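Local coordinates for protein AA9 family lytic polysaccharide monooxygenase B (Heterobasidion irregulare TC 32-1, PDB 5NNS) that cleaves cellulose and related polysaccharides oxidatively at C1, using a single active-site copper with O2 or H2O2 as cosubstrate, at residues 29-33 and 169-173; 46-50 and 166-170; 102-107 and 187-191; 142-146 and 175-181. All blocks are in the same frame, centred on the assembly; numbering follows the deposited sequence.

Interaction 1: residues 29-33 and 169-173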
loop_
_atom_site.group_PDB
_atom_site.type_symbol
_atom_site.label_atom_id
_atom_site.label_comp_id
_atom_site.label_asym_id
_atom_site.label_seq_id
_atom_site.Cartn_x
_atom_site.Cartn_y
_atom_site.Cartn_z
ATOM N N ILE A 29 13.107 -4.338 6.560
ATOM C CA ILE A 29 12.289 -3.164 6.875
ATOM C C ILE A 29 10.786 -3.464 6.785
ATOM O O ILE A 29 9.969 -2.729 7.348
ATOM C CB ILE A 29 12.634 -1.936 5.998
ATOM C CG1 ILE A 29 12.375 -2.194 4.501
ATOM C CG2 ILE A 29 14.075 -1.509 6.241
ATOM C CD1 ILE A 29 12.337 -0.923 3.682
ATOM N N GLN A 30 10.440 -4.538 6.077
ATOM C CA GLN A 30 9.058 -4.888 5.793
ATOM C C GLN A 30 8.408 -5.682 6.928
ATOM O O GLN A 30 9.063 -6.507 7.568
ATOM C CB GLN A 30 8.996 -5.704 4.504
ATOM C CG GLN A 30 7.677 -5.584 3.776
ATOM C CD GLN A 30 7.625 -6.403 2.516
ATOM O OE1 GLN A 30 8.120 -7.533 2.478
ATOM N NE2 GLN A 30 7.004 -5.850 1.477
ATOM N N ARG A 31 7.118 -5.428 7.160
ATOM C CA ARG A 31 6.318 -6.220 8.094
ATOM C C ARG A 31 6.022 -7.591 7.496
ATOM O O ARG A 31 5.947 -7.745 6.269
ATOM C CB ARG A 31 5.004 -5.508 8.451
ATOM C CG ARG A 31 5.161 -4.264 9.316
ATOM C CD ARG A 31 5.937 -4.557 10.595
ATOM N NE ARG A 31 5.690 -3.571 11.649
ATOM C CZ ARG A 31 4.667 -3.591 12.510
ATOM N NH1 ARG A 31 3.738 -4.548 12.473
ATOM N NH2 ARG A 31 4.569 -2.634 13.422
ATOM N N GLU A 32 5.868 -8.583 8.374
ATOM C CA GLU A 32 5.684 -9.971 7.959
ATOM C C GLU A 32 4.379 -10.135 7.196
ATOM O O GLU A 32 3.334 -9.707 7.666
ATOM C CB GLU A 32 5.687 -10.897 9.179
ATOM C CG GLU A 32 5.247 -12.336 8.922
ATOM C CD GLU A 32 5.368 -13.224 10.152
ATOM O OE1 GLU A 32 5.893 -12.760 11.187
ATOM O OE2 GLU A 32 4.931 -14.390 10.092
ATOM N N TRP A 33 4.457 -10.745 6.019
ATOM C CA TRP A 33 3.274 -11.179 5.281
ATOM C C TRP A 33 3.530 -12.599 4.797
ATOM O O TRP A 33 4.571 -12.876 4.214
ATOM C CB TRP A 33 2.952 -10.211 4.129
ATOM C CG TRP A 33 4.044 -10.006 3.098
ATOM C CD1 TRP A 33 5.203 -9.304 3.248
ATOM C CD2 TRP A 33 4.040 -10.484 1.749
ATOM N NE1 TRP A 33 5.926 -9.326 2.081
ATOM C CE2 TRP A 33 5.231 -10.038 1.142
ATOM C CE3 TRP A 33 3.138 -11.242 0.992
ATOM C CZ2 TRP A 33 5.560 -10.340 -0.188
ATOM C CZ3 TRP A 33 3.455 -11.539 -0.340
ATOM C CH2 TRP A 33 4.657 -11.082 -0.912
ATOM N N GLU A 169 1.173 -4.486 1.636
ATOM C CA GLU A 169 2.393 -4.697 2.428
ATOM C C GLU A 169 2.826 -3.392 3.077
ATOM O O GLU A 169 2.479 -2.310 2.598
ATOM C CB GLU A 169 3.532 -5.266 1.580
ATOM C CG GLU A 169 3.503 -6.775 1.404
ATOM C CD GLU A 169 2.487 -7.250 0.385
ATOM O OE1 GLU A 169 2.430 -6.672 -0.722
ATOM O OE2 GLU A 169 1.756 -8.222 0.683
ATOM N N CYS A 170 3.581 -3.518 4.169
ATOM C CA CYS A 170 4.062 -2.379 4.959
ATOM C C CYS A 170 5.569 -2.412 5.139
ATOM O O CYS A 170 6.150 -3.482 5.292
ATOM C CB CYS A 170 3.414 -2.396 6.337
ATOM S SG CYS A 170 1.662 -1.975 6.307
ATOM N N ALA A 171 6.181 -1.230 5.134
ATOM C CA ALA A 171 7.607 -1.055 5.417
ATOM C C ALA A 171 7.776 0.029 6.475
ATOM O O ALA A 171 7.046 1.021 6.458
ATOM C CB ALA A 171 8.348 -0.675 4.149
ATOM N N GLN A 172 8.727 -0.159 7.391
ATOM C CA GLN A 172 9.012 0.838 8.434
ATOM C C GLN A 172 10.022 1.868 7.931
ATOM O O GLN A 172 11.058 1.503 7.378
ATOM C CB GLN A 172 9.528 0.168 9.715
ATOM C CG GLN A 172 8.490 -0.720 10.386
ATOM C CD GLN A 172 8.874 -1.209 11.778
ATOM O OE1 GLN A 172 8.177 -2.038 12.353
ATOM N NE2 GLN A 172 9.966 -0.694 12.327
ATOM N N LEU A 173 9.705 3.148 8.115
ATOM C CA LEU A 173 10.612 4.239 7.763
ATOM C C LEU A 173 10.925 5.113 8.973
ATOM O O LEU A 173 10.135 5.194 9.916
ATOM C CB LEU A 173 10.007 5.133 6.680
ATOM C CG LEU A 173 9.491 4.511 5.386
ATOM C CD1 LEU A 173 8.879 5.603 4.525
ATOM C CD2 LEU A 173 10.596 3.779 4.644
HETATM O O HOH W 1 3.487 -6.187 5.212
#
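Gln-30 and Ala-171 bring their backbones together in a single bridge, CA to CA 4.1 Å, where residues 29-33 run nearly opposite to strand 165-176 of the beta-sandwich that forms the AA9 fold. Cys-170 O accepts from Arg-31 N at 2.9 Å, and Ile-29 O accepts from Gln-172 N. Beyond this pair a water takes over, receiving Cys-170 N and donating to Arg-31 O. Trp-33 lies over Glu-169: CG of the glutamate sits 3.5 Å from the centroid of the five-membered ring, almost on its normal, while OE2 lies over the same face nearer the rim, 3.3 Å from CE3. Glu-169 reaches this place by a bend at chi2 (78°), and its OE1 takes Val-4 N. In its own ring plane, Trp-33 NE1 donates to Gln-30 OE1 at 2.9 Å, meeting the amide from above its carbonyl plane; Phe-17 N binds the same oxygen. With an alanine in place of the indole of Trp-33, Gln-30 OE1 would probably lose one of its two donors and a gap open over Glu-169 CG. On another side Arg-31 folds back at chi2 (-55°), its NH2 held by Cys-96 O and Ala-99 O. Arg-31 NE donates to Gln-172 OE1 at 3.0 Å, in the carbonyl plane and on a lone pair.

Interaction 2: residues 46-50 and 166-170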
loop_
_atom_site.group_PDB
_atom_site.type_symbol
_atom_site.label_atom_id
_atom_site.label_comp_id
_atom_site.label_asym_id
_atom_site.label_seq_id
_atom_site.Cartn_x
_atom_site.Cartn_y
_atom_site.Cartn_z
ATOM N N SER A 46 -6.569 -7.487 9.649
ATOM C CA SER A 46 -5.171 -7.425 9.201
ATOM C C SER A 46 -4.958 -6.738 7.836
ATOM O O SER A 46 -3.900 -6.893 7.221
ATOM C CB SER A 46 -4.610 -8.848 9.147
ATOM O OG SER A 46 -4.681 -9.460 10.424
ATOM N N ILE A 47 -5.943 -5.975 7.362
ATOM C CA ILE A 47 -5.837 -5.340 6.042
ATOM C C ILE A 47 -4.778 -4.223 5.985
ATOM O O ILE A 47 -4.311 -3.885 4.894
ATOM C CB ILE A 47 -7.213 -4.852 5.512
ATOM C CG1 ILE A 47 -7.159 -4.644 3.982
ATOM C CG2 ILE A 47 -7.683 -3.601 6.258
ATOM C CD1 ILE A 47 -8.506 -4.478 3.315
ATOM N N SER A 48 -4.382 -3.676 7.144
ATOM C CA SER A 48 -3.349 -2.639 7.193
ATOM C C SER A 48 -2.000 -3.129 6.668
ATOM O O SER A 48 -1.434 -2.508 5.769
ATOM C CB SER A 48 -3.178 -2.067 8.606
ATOM O OG SER A 48 -2.872 -3.079 9.546
ATOM N N CYS A 49 -1.499 -4.241 7.215
ATOM C CA CYS A 49 -0.172 -4.753 6.848
ATOM C C CYS A 49 -0.133 -6.242 6.507
ATOM O O CYS A 49 0.926 -6.872 6.570
ATOM C CB CYS A 49 0.829 -4.393 7.950
ATOM S SG CYS A 49 1.015 -2.607 8.146
ATOM N N ASN A 50 -1.286 -6.775 6.086
ATOM C CA ASN A 50 -1.453 -8.173 5.674
ATOM C C ASN A 50 -1.432 -9.132 6.860
ATOM O O ASN A 50 -1.307 -8.705 8.003
ATOM C CB ASN A 50 -0.410 -8.583 4.614
ATOM C CG ASN A 50 -1.003 -9.440 3.505
ATOM O OD1 ASN A 50 -1.880 -10.281 3.747
ATOM N ND2 ASN A 50 -0.515 -9.242 2.284
ATOM N N PHE A 166 -7.529 -7.330 -2.072
ATOM C CA PHE A 166 -6.592 -6.381 -1.503
ATOM C C PHE A 166 -5.260 -7.079 -1.256
ATOM O O PHE A 166 -5.223 -8.149 -0.641
ATOM C CB PHE A 166 -7.137 -5.834 -0.183
ATOM C CG PHE A 166 -8.452 -5.124 -0.323
ATOM C CD1 PHE A 166 -8.494 -3.768 -0.611
ATOM C CD2 PHE A 166 -9.655 -5.807 -0.167
ATOM C CE1 PHE A 166 -9.707 -3.107 -0.745
ATOM C CE2 PHE A 166 -10.867 -5.152 -0.292
ATOM C CZ PHE A 166 -10.893 -3.799 -0.585
ATOM N N TYR A 167 -4.176 -6.481 -1.749
ATOM C CA TYR A 167 -2.818 -7.002 -1.553
ATOM C C TYR A 167 -1.959 -5.909 -0.921
ATOM O O TYR A 167 -1.333 -5.125 -1.642
ATOM C CB TYR A 167 -2.202 -7.420 -2.877
ATOM C CG TYR A 167 -2.897 -8.553 -3.587
ATOM C CD1 TYR A 167 -2.604 -9.876 -3.276
ATOM C CD2 TYR A 167 -3.819 -8.301 -4.598
ATOM C CE1 TYR A 167 -3.220 -10.917 -3.947
ATOM C CE2 TYR A 167 -4.444 -9.332 -5.272
ATOM C CZ TYR A 167 -4.130 -10.639 -4.953
ATOM O OH TYR A 167 -4.754 -11.669 -5.599
ATOM N N PRO A 168 -1.944 -5.836 0.425
ATOM C CA PRO A 168 -1.186 -4.805 1.123
ATOM C C PRO A 168 0.125 -5.305 1.710
ATOM O O PRO A 168 0.175 -6.417 2.216
ATOM C CB PRO A 168 -2.134 -4.415 2.255
ATOM C CG PRO A 168 -2.841 -5.685 2.587
ATOM C CD PRO A 168 -2.830 -6.557 1.359
ATOM N N GLU A 169 1.173 -4.486 1.636
ATOM C CA GLU A 169 2.393 -4.697 2.428
ATOM C C GLU A 169 2.826 -3.392 3.077
ATOM O O GLU A 169 2.479 -2.310 2.598
ATOM C CB GLU A 169 3.532 -5.266 1.580
ATOM C CG GLU A 169 3.503 -6.775 1.404
ATOM C CD GLU A 169 2.487 -7.250 0.385
ATOM O OE1 GLU A 169 2.430 -6.672 -0.722
ATOM O OE2 GLU A 169 1.756 -8.222 0.683
ATOM N N CYS A 170 3.581 -3.518 4.169
ATOM C CA CYS A 170 4.062 -2.379 4.959
ATOM C C CYS A 170 5.569 -2.412 5.139
ATOM O O CYS A 170 6.150 -3.482 5.292
ATOM C CB CYS A 170 3.414 -2.396 6.337
ATOM S SG CYS A 170 1.662 -1.975 6.307
HETATM O O HOH W 1 3.487 -6.187 5.212
#
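The disulfide Cys-49 to Cys-170 pins the loop 46-50 to strand 165-176, its two SG atoms 2.0 Å apart and its chi3 of -79° giving a left-handed bridge. Both sulfurs lie beside their own backbone N, and the pair packs against Trp-106 of strand 106-116. Next to the bridge, one water donates to Cys-49 O and accepts from Cys-170 N. Asn-50 works on the strand itself: ND2 donates to Pro-168 O at 2.9 Å and to Glu-169 OE2 at 3.0 Å. OE2 lies in the amide plane of Asn-50 but is met on its anti side, tilted out of the carboxylate plane. These two acceptors are only 2.8 Å from each other, so the shared amide nitrogen probably offsets their repulsion. A leucine in place of Asn-50 would probably leave Pro-168 O and Glu-169 OE2 facing each other without their common donor. The strand belongs to the mixed sheet of the AA9 beta-sandwich, and the side chain of the copper ligand Tyr-167 leaves the backbone away from this loop. Pro-168 turns its ring to the loop, CG lying 3.3 Å from Ile-47 O, a carbonyl whose hydrogen bond comes from Arg-152 NH2. Farther along, Ile-47, whose CG1 stands anti to its N (chi1 -161°), lays CD1 over one face of the Phe-166 ring, 3.7 Å from CG and offset toward the rim.

Interaction 3: residues 102-107 and 187-191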
loop_
_atom_site.group_PDB
_atom_site.type_symbol
_atom_site.label_atom_id
_atom_site.label_comp_id
_atom_site.label_asym_id
_atom_site.label_seq_id
_atom_site.Cartn_x
_atom_site.Cartn_y
_atom_site.Cartn_z
ATOM N N SER A 102 -3.050 -1.637 12.833
ATOM C CA SER A 102 -4.506 -1.458 12.750
ATOM C C SER A 102 -5.052 -0.278 13.568
ATOM O O SER A 102 -6.186 0.149 13.334
ATOM C CB SER A 102 -5.232 -2.741 13.170
ATOM O OG SER A 102 -4.912 -3.098 14.505
ATOM N N SER A 103 -4.265 0.234 14.517
ATOM C CA SER A 103 -4.659 1.391 15.325
ATOM C C SER A 103 -4.179 2.731 14.770
ATOM O O SER A 103 -4.515 3.771 15.329
ATOM C CB SER A 103 -4.139 1.229 16.758
ATOM O OG SER A 103 -2.731 1.384 16.808
ATOM N N LEU A 104 -3.409 2.720 13.683
ATOM C CA LEU A 104 -2.783 3.942 13.187
ATOM C C LEU A 104 -3.729 4.765 12.323
ATOM O O LEU A 104 -4.766 4.274 11.856
ATOM C CB LEU A 104 -1.505 3.622 12.404
ATOM C CG LEU A 104 -0.484 2.742 13.143
ATOM C CD1 LEU A 104 0.748 2.536 12.275
ATOM C CD2 LEU A 104 -0.105 3.328 14.501
ATOM N N GLU A 105 -3.352 6.029 12.135
ATOM C CA GLU A 105 -4.064 6.948 11.254
ATOM C C GLU A 105 -3.358 6.994 9.906
ATOM O O GLU A 105 -2.241 7.509 9.799
ATOM C CB GLU A 105 -4.124 8.340 11.870
ATOM C CG GLU A 105 -5.133 8.458 12.993
ATOM C CD GLU A 105 -5.093 9.824 13.643
ATOM O OE1 GLU A 105 -4.171 10.072 14.454
ATOM O OE2 GLU A 105 -5.986 10.649 13.344
ATOM N N TRP A 106 -4.022 6.462 8.886
ATOM C CA TRP A 106 -3.437 6.300 7.554
ATOM C C TRP A 106 -3.849 7.426 6.635
ATOM O O TRP A 106 -5.033 7.762 6.563
ATOM C CB TRP A 106 -3.881 4.972 6.941
ATOM C CG TRP A 106 -3.443 3.829 7.750
ATOM C CD1 TRP A 106 -4.129 3.237 8.770
ATOM C CD2 TRP A 106 -2.194 3.142 7.649
ATOM N NE1 TRP A 106 -3.392 2.202 9.298
ATOM C CE2 TRP A 106 -2.195 2.129 8.634
ATOM C CE3 TRP A 106 -1.075 3.277 6.817
ATOM C CZ2 TRP A 106 -1.122 1.252 8.808
ATOM C CZ3 TRP A 106 -0.002 2.400 6.988
ATOM C CH2 TRP A 106 -0.035 1.403 7.979
ATOM N N PHE A 107 -2.869 7.984 5.922
ATOM C CA PHE A 107 -3.118 8.961 4.862
ATOM C C PHE A 107 -2.508 8.473 3.547
ATOM O O PHE A 107 -1.484 7.787 3.534
ATOM C CB PHE A 107 -2.601 10.360 5.236
ATOM C CG PHE A 107 -1.123 10.426 5.522
ATOM C CD1 PHE A 107 -0.627 10.107 6.789
ATOM C CD2 PHE A 107 -0.225 10.829 4.539
ATOM C CE1 PHE A 107 0.735 10.167 7.054
ATOM C CE2 PHE A 107 1.141 10.893 4.803
ATOM C CZ PHE A 107 1.619 10.562 6.063
ATOM N N TYR A 187 -8.235 13.717 5.815
ATOM C CA TYR A 187 -7.454 12.776 4.987
ATOM C C TYR A 187 -7.106 11.488 5.717
ATOM O O TYR A 187 -6.634 10.542 5.092
ATOM C CB TYR A 187 -6.154 13.424 4.524
ATOM C CG TYR A 187 -6.356 14.572 3.581
ATOM C CD1 TYR A 187 -6.602 15.856 4.063
ATOM C CD2 TYR A 187 -6.301 14.381 2.203
ATOM C CE1 TYR A 187 -6.783 16.920 3.197
ATOM C CE2 TYR A 187 -6.483 15.436 1.323
ATOM C CZ TYR A 187 -6.723 16.706 1.822
ATOM O OH TYR A 187 -6.902 17.761 0.959
ATOM N N LEU A 188 -7.329 11.458 7.033
ATOM C CA LEU A 188 -6.896 10.354 7.881
ATOM C C LEU A 188 -7.995 9.301 8.021
ATOM O O LEU A 188 -9.153 9.633 8.275
ATOM C CB LEU A 188 -6.477 10.880 9.258
ATOM C CG LEU A 188 -5.344 11.919 9.267
ATOM C CD1 LEU A 188 -5.101 12.456 10.671
ATOM C CD2 LEU A 188 -4.058 11.337 8.695
ATOM N N VAL A 189 -7.622 8.034 7.832
ATOM C CA VAL A 189 -8.544 6.904 7.982
ATOM C C VAL A 189 -7.884 5.759 8.750
ATOM O O VAL A 189 -6.680 5.771 9.007
ATOM C CB VAL A 189 -9.060 6.391 6.609
ATOM C CG1 VAL A 189 -9.819 7.495 5.885
ATOM C CG2 VAL A 189 -7.922 5.860 5.740
ATOM N N LYS A 190 -8.697 4.775 9.108
ATOM C CA LYS A 190 -8.244 3.560 9.767
ATOM C C LYS A 190 -8.294 2.400 8.780
ATOM O O LYS A 190 -9.045 2.433 7.791
ATOM C CB LYS A 190 -9.148 3.243 10.956
ATOM C CG LYS A 190 -9.253 4.344 12.013
ATOM C CD LYS A 190 -8.068 4.377 12.973
ATOM C CE LYS A 190 -8.518 4.777 14.377
ATOM N NZ LYS A 190 -7.409 5.287 15.246
ATOM N N LEU A 191 -7.499 1.374 9.071
ATOM C CA LEU A 191 -7.448 0.151 8.272
ATOM C C LEU A 191 -7.457 -1.076 9.189
ATOM O O LEU A 191 -6.437 -1.345 9.827
ATOM C CB LEU A 191 -6.189 0.148 7.397
ATOM C CG LEU A 191 -6.204 1.175 6.254
ATOM C CD1 LEU A 191 -4.821 1.294 5.636
ATOM C CD2 LEU A 191 -7.248 0.815 5.196
HETATM O O HOH W 2 -5.678 1.971 11.391
#
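Leu-191 N donates to a water at 3.0 Å, and Trp-106 NE1 and Ser-102 O hold the same water by weak bonds, the indole as donor and the carbonyl as acceptor. The water lies in the indole plane and joins the loop 187-191 to the turn that leads into strand 106-116 of the AA9 beta-sandwich. Beside it the segments run nearly opposite, and Trp-106 and Val-189 form an antiparallel hydrogen-bonded pair. Trp-106 N reaches Val-189 O at 2.7 Å, almost straight (169°) and in the carbonyl plane; Val-189 N returns the bond to Trp-106 O. The side chain of Trp-106 is sandwiched. Over one face Leu-191 CD1 stands 3.7 Å from the centroid of the five-membered ring, close to its normal, the two side chains crossing at about a right angle; Leu-104 CB covers the opposite face. Residues of strands 85-91 and 147-157, among them Ala-90, Ile-150 and Arg-152, pack round the same indole. Toward the surface, Leu-188 lies alongside Phe-107, CD2 to CB 3.9 Å, and its other methyl, CD1, meets Glu-105 OE2. Trp-223 completes this end, its ring meeting those of Phe-107 and Tyr-187. Lys-190, bent at chi2 and chi3, carries NZ over to Ser-103 O, a long bond of 3.3 Å made from above the carbonyl plane.

Interaction 4: residues 142-146 and 175-181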
loop_
_atom_site.group_PDB
_atom_site.type_symbol
_atom_site.label_atom_id
_atom_site.label_comp_id
_atom_site.label_asym_id
_atom_site.label_seq_id
_atom_site.Cartn_x
_atom_site.Cartn_y
_atom_site.Cartn_z
ATOM N N SER A 142 7.398 16.145 0.415
ATOM C CA SER A 142 8.498 17.048 0.818
ATOM C C SER A 142 8.288 17.716 2.176
ATOM O O SER A 142 9.237 17.858 2.950
ATOM C CB SER A 142 8.695 18.148 -0.232
ATOM O OG SER A 142 8.958 17.603 -1.515
ATOM N N SER A 143 7.042 18.102 2.456
ATOM C CA SER A 143 6.679 18.827 3.678
ATOM C C SER A 143 6.447 17.972 4.934
ATOM O O SER A 143 6.318 18.530 6.032
ATOM C CB SER A 143 5.408 19.635 3.417
ATOM O OG SER A 143 4.322 18.766 3.145
ATOM N N LEU A 144 6.387 16.645 4.784
ATOM C CA LEU A 144 5.957 15.757 5.867
ATOM C C LEU A 144 6.799 15.954 7.131
ATOM O O LEU A 144 8.023 16.078 7.047
ATOM C CB LEU A 144 6.028 14.295 5.410
ATOM C CG LEU A 144 5.595 13.188 6.375
ATOM C CD1 LEU A 144 4.133 13.338 6.758
ATOM C CD2 LEU A 144 5.845 11.819 5.756
ATOM N N ALA A 145 6.136 15.989 8.288
ATOM C CA ALA A 145 6.817 16.153 9.571
ATOM C C ALA A 145 7.751 14.977 9.826
ATOM O O ALA A 145 7.384 13.828 9.571
ATOM C CB ALA A 145 5.808 16.269 10.705
ATOM N N ALA A 146 8.955 15.262 10.317
ATOM C CA ALA A 146 9.911 14.205 10.674
ATOM C C ALA A 146 9.291 13.264 11.706
ATOM O O ALA A 146 8.525 13.695 12.573
ATOM C CB ALA A 146 11.213 14.798 11.205
ATOM N N VAL A 175 11.536 9.004 8.885
ATOM C CA VAL A 175 11.493 10.172 8.012
ATOM C C VAL A 175 12.237 11.316 8.689
ATOM O O VAL A 175 11.916 11.681 9.818
ATOM C CB VAL A 175 10.037 10.572 7.675
ATOM C CG1 VAL A 175 9.983 11.865 6.872
ATOM C CG2 VAL A 175 9.355 9.446 6.906
ATOM N N THR A 176 13.232 11.866 7.993
ATOM C CA THR A 176 14.062 12.959 8.508
ATOM C C THR A 176 13.801 14.228 7.703
ATOM O O THR A 176 13.217 14.173 6.623
ATOM C CB THR A 176 15.561 12.605 8.425
ATOM O OG1 THR A 176 15.961 12.493 7.052
ATOM C CG2 THR A 176 15.851 11.290 9.149
ATOM N N GLY A 177 14.238 15.368 8.231
ATOM C CA GLY A 177 14.049 16.654 7.563
ATOM C C GLY A 177 12.584 17.050 7.539
ATOM O O GLY A 177 11.901 16.955 8.556
ATOM N N GLY A 178 12.103 17.487 6.378
ATOM C CA GLY A 178 10.707 17.877 6.209
ATOM C C GLY A 178 10.435 19.328 6.545
ATOM O O GLY A 178 11.357 20.124 6.678
ATOM N N GLU A 179 9.153 19.667 6.653
ATOM C CA GLU A 179 8.703 21.025 6.970
ATOM C C GLU A 179 7.561 20.991 7.993
ATOM O O GLU A 179 6.702 21.878 7.996
ATOM C CB GLU A 179 8.243 21.756 5.693
ATOM C CG GLU A 179 9.277 21.832 4.564
ATOM C CD GLU A 179 8.704 22.348 3.242
ATOM O OE1 GLU A 179 7.577 21.951 2.872
ATOM O OE2 GLU A 179 9.392 23.143 2.558
ATOM N N GLY A 180 7.546 19.967 8.853
ATOM C CA GLY A 180 6.574 19.853 9.941
ATOM C C GLY A 180 5.094 19.699 9.602
ATOM O O GLY A 180 4.252 19.792 10.498
ATOM N N ALA A 181 4.768 19.442 8.335
ATOM C CA ALA A 181 3.375 19.322 7.910
ATOM C C ALA A 181 2.816 17.940 8.263
ATOM O O ALA A 181 3.518 16.930 8.155
ATOM C CB ALA A 181 3.253 19.583 6.419
HETATM O O HOH W 3 9.632 17.956 9.499
#
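Ser-143 O sits at the centre of the contact, taking Ala-181 N at 2.9 Å and, more weakly, Glu-179 N at 3.1 Å. Two residues on, Ala-145 N donates to Ala-181 O at 2.8 Å, so that Leu-144 and Ala-181 are bridged through their backbones. Gly-178 slides in between: its CA lies 3.3 Å from Leu-144 O and makes a second C-H...O contact with Ser-142 O. A beta-carbon at Gly-178 would point into Leu-144 O and clash with it, and its backbone angles in themselves call for glycine. A water fills in the polar groups that do not meet directly, receiving Ala-146 N and Gly-180 N and donating to Gly-177 O at 2.7 Å. Small methyls fill in round these bonds. Ala-181 CB touches Ser-143 OG, Ala-145 CB rests on the backbone of Gly-180, and Ala-146 CB lies 3.5 Å from Gly-177 O. Glu-179 extends over Ser-143, with OE1 3.2 Å from Ser-143 CB. The setting is one end of the AA9 beta-sandwich, where strand 165-176 runs out into a glycine-rich turn that wraps the loop entering its antiparallel neighbour, strand 147-157. Behind the turn, Val-175 faces this loop and holds Gly-147 through the backbone, and its CG1 approaches Leu-144 CD2 at 4.3 Å. Leu-144, with CG anti to N (chi1 -179°), turns inward onto Tyr-149 and Trp-223. The hydroxyl of Tyr-149 bonds to Ala-145 O, fixing the loop just before strand 147-157 begins.

How the interactions relate
From the N terminus, the long loop after strand 12-15 supplies 29-33 and then 46-50, and both are closed far later on strand 165-176: interactions 1 and 2 share Glu-169 and Cys-170 and a water, and Trp-33 packs on Asn-50. Residues 102-107, entering strand 106-116, wait until 187-191, so interaction 3 crosses both; it meets interaction 2 where Ser-48 touches Trp-106 and Leu-191, and interaction 1 where the same indole reaches Cys-170. Interaction 4, from 142-146 to 175-181, falls wholly within the span of interaction 3, touching it through Phe-107 and Leu-144, but crosses 1 and 2. Together they tie loops to strands 165-176 and 106-116 of one mixed sheet.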